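Local coordinates for fimbria adhesin protein (Klebsiella pneumoniae, PDB 3U4K) that probably binds host collagen V through this receptor-binding domain of the MrkD adhesin of fimbriae, supporting bacterial attachment, at residues 27-32 / 68-73. Residues are numbered along the deposited sequence; the frame is centred on the assembly and turned at random.
Sequences WQSNSA and YVTCDR
W27 and T70 form an antiparallel hydrogen-bonded pair that joins the edge strand 26-28 to strand 67-71 in a small three-stranded sheet of the jelly-roll receptor-binding domain. W27 N donates to T70 O at 3.0 Å, almost head-on to the carbonyl (C=O...donor angle 166°), and T70 N returns a nearly straight bond to W27 O at 3.2 Å. With CG of W27 set between its backbone N and carbonyl carbon (chi1 57°), the indole folds over the neighbouring strand: T70 O sits over one ring face, offset toward the rim. The six-membered ring reaches on to the C71 backbone, and CZ2 meets the T70 methyl CG2 at 3.7 Å. On the sheet face that carries W27 and T70, the other branch of the threonine, OG1, is hydrogen-bonded to S29 OG at 2.6 Å, linking the loop that follows the edge strand to the middle strand. S29 N also binds Y68 O at 2.9 Å, but from above the carbonyl plane and with a bent N-H...O angle of 133°, while CG of Q28 lies against the same oxygen. The Q28 side chain runs extended along its own segment, and its NE2 bonds to N30 O at 2.8 Å, bridging the start of the loop. Farther along, S31 O lies at the edge of the Y68 ring, in its plane, 3.9 Å from CE1. On its other edge strand 67-71 pairs with strand 128-129, where Y68 and V69 both face F128 in a classic beta bulge. Regular pairing is limited to W27 and T70, with the C26-C71 disulfide beside it and the indole lying over the strand, whereas past Q28 the chain is joined by the bonds of S29 to the Y68 carbonyl and the T70 hydroxyl.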
loop_
_atom_site.group_PDB
_atom_site.type_symbol
_atom_site.label_atom_id
_atom_site.label_comp_id
_atom_site.label_asym_id
_atom_site.label_seq_id
_atom_site.Cartn_x
_atom_site.Cartn_y
_atom_site.Cartn_z
ATOM N N TRP A 27 17.976 4.269 15.692
ATOM C CA TRP A 27 16.932 3.451 16.297
ATOM C C TRP A 27 15.568 4.002 15.984
ATOM O O TRP A 27 15.442 5.042 15.340
ATOM C CB TRP A 27 17.146 3.356 17.804
ATOM C CG TRP A 27 17.189 4.695 18.503
ATOM C CD1 TRP A 27 16.160 5.323 19.200
ATOM C CD2 TRP A 27 18.329 5.619 18.595
ATOM N NE1 TRP A 27 16.571 6.529 19.701
ATOM C CE2 TRP A 27 17.860 6.771 19.376
ATOM C CE3 TRP A 27 19.642 5.608 18.130
ATOM C CZ2 TRP A 27 18.687 7.850 19.663
ATOM C CZ3 TRP A 27 20.463 6.703 18.425
ATOM C CH2 TRP A 27 19.995 7.796 19.172
ATOM N N GLN A 28 14.529 3.304 16.432
ATOM C CA GLN A 28 13.163 3.715 16.144
ATOM C C GLN A 28 12.522 4.341 17.372
ATOM O O GLN A 28 12.222 3.646 18.342
ATOM C CB GLN A 28 12.343 2.526 15.652
ATOM C CG GLN A 28 11.034 2.920 14.997
ATOM C CD GLN A 28 10.214 1.725 14.562
ATOM O OE1 GLN A 28 10.754 0.646 14.306
ATOM N NE2 GLN A 28 8.900 1.910 14.470
ATOM N N SER A 29 12.316 5.654 17.320
ATOM C CA SER A 29 11.818 6.407 18.474
ATOM C C SER A 29 10.349 6.160 18.799
ATOM O O SER A 29 9.949 6.228 19.959
ATOM C CB SER A 29 12.082 7.904 18.306
ATOM O OG SER A 29 13.377 8.234 18.777
ATOM N N ASN A 30 9.553 5.872 17.777
ATOM C CA ASN A 30 8.135 5.601 17.972
ATOM C C ASN A 30 7.668 4.414 17.142
ATOM O O ASN A 30 8.241 4.133 16.087
ATOM C CB ASN A 30 7.307 6.846 17.641
ATOM C CG ASN A 30 5.950 6.845 18.321
ATOM O OD1 ASN A 30 5.010 7.474 17.839
ATOM N ND2 ASN A 30 5.838 6.138 19.445
ATOM N N SER A 31 6.639 3.715 17.623
ATOM C CA SER A 31 6.036 2.607 16.871
ATOM C C SER A 31 5.435 3.111 15.562
ATOM O O SER A 31 5.003 4.260 15.469
ATOM C CB SER A 31 4.973 1.888 17.703
ATOM O OG SER A 31 3.888 2.749 17.983
ATOM N N ALA A 32 5.416 2.241 14.559
ATOM C CA ALA A 32 4.976 2.598 13.210
ATOM C C ALA A 32 3.573 3.203 13.142
ATOM O O ALA A 32 2.716 2.916 13.980
ATOM C CB ALA A 32 5.075 1.385 12.294
ATOM N N TYR A 68 10.050 9.298 14.269
ATOM C CA TYR A 68 10.010 7.848 14.104
ATOM C C TYR A 68 11.407 7.243 14.061
ATOM O O TYR A 68 11.606 6.122 14.518
ATOM C CB TYR A 68 9.209 7.454 12.853
ATOM C CG TYR A 68 7.765 7.914 12.883
ATOM C CD1 TYR A 68 6.760 7.096 13.397
ATOM C CD2 TYR A 68 7.409 9.174 12.412
ATOM C CE1 TYR A 68 5.440 7.522 13.437
ATOM C CE2 TYR A 68 6.096 9.610 12.448
ATOM C CZ TYR A 68 5.116 8.781 12.958
ATOM O OH TYR A 68 3.814 9.222 12.984
ATOM N N VAL A 69 12.364 7.984 13.507
ATOM C CA VAL A 69 13.766 7.547 13.466
ATOM C C VAL A 69 14.685 8.626 14.042
ATOM O O VAL A 69 14.582 9.802 13.678
ATOM C CB VAL A 69 14.223 7.176 12.036
ATOM C CG1 VAL A 69 15.618 6.570 12.049
ATOM C CG2 VAL A 69 13.247 6.206 11.393
ATOM N N THR A 70 15.578 8.206 14.939
ATOM C CA THR A 70 16.528 9.092 15.610
ATOM C C THR A 70 17.924 8.474 15.585
ATOM O O THR A 70 18.075 7.269 15.787
ATOM C CB THR A 70 16.101 9.348 17.068
ATOM O OG1 THR A 70 14.716 9.714 17.099
ATOM C CG2 THR A 70 16.925 10.464 17.702
ATOM N N CYS A 71 18.933 9.304 15.328
ATOM C CA CYS A 71 20.331 8.863 15.292
ATOM C C CYS A 71 21.198 9.673 16.256
ATOM O O CYS A 71 20.727 10.630 16.876
ATOM C CB CYS A 71 20.895 8.971 13.874
ATOM S SG CYS A 71 19.846 8.275 12.578
ATOM N N ASP A 72 22.464 9.272 16.378
ATOM C CA ASP A 72 23.441 9.982 17.207
ATOM C C ASP A 72 24.205 11.042 16.412
ATOM O O ASP A 72 24.468 12.132 16.915
ATOM C CB ASP A 72 24.411 9.005 17.895
ATOM C CG ASP A 72 25.016 7.977 16.936
ATOM O OD1 ASP A 72 24.960 8.161 15.701
ATOM O OD2 ASP A 72 25.566 6.971 17.427
ATOM N N ARG A 73 24.552 10.708 15.173
ATOM C CA ARG A 73 25.215 11.634 14.266
ATOM C C ARG A 73 24.218 12.130 13.234
ATOM O O ARG A 73 23.060 11.703 13.218
ATOM C CB ARG A 73 26.350 10.933 13.523
ATOM C CG ARG A 73 27.364 10.229 14.398
ATOM C CD ARG A 73 28.100 9.184 13.581
ATOM N NE ARG A 73 29.212 8.581 14.310
ATOM C CZ ARG A 73 29.083 7.727 15.322
ATOM N NH1 ARG A 73 27.880 7.365 15.756
ATOM N NH2 ARG A 73 30.167 7.234 15.909
#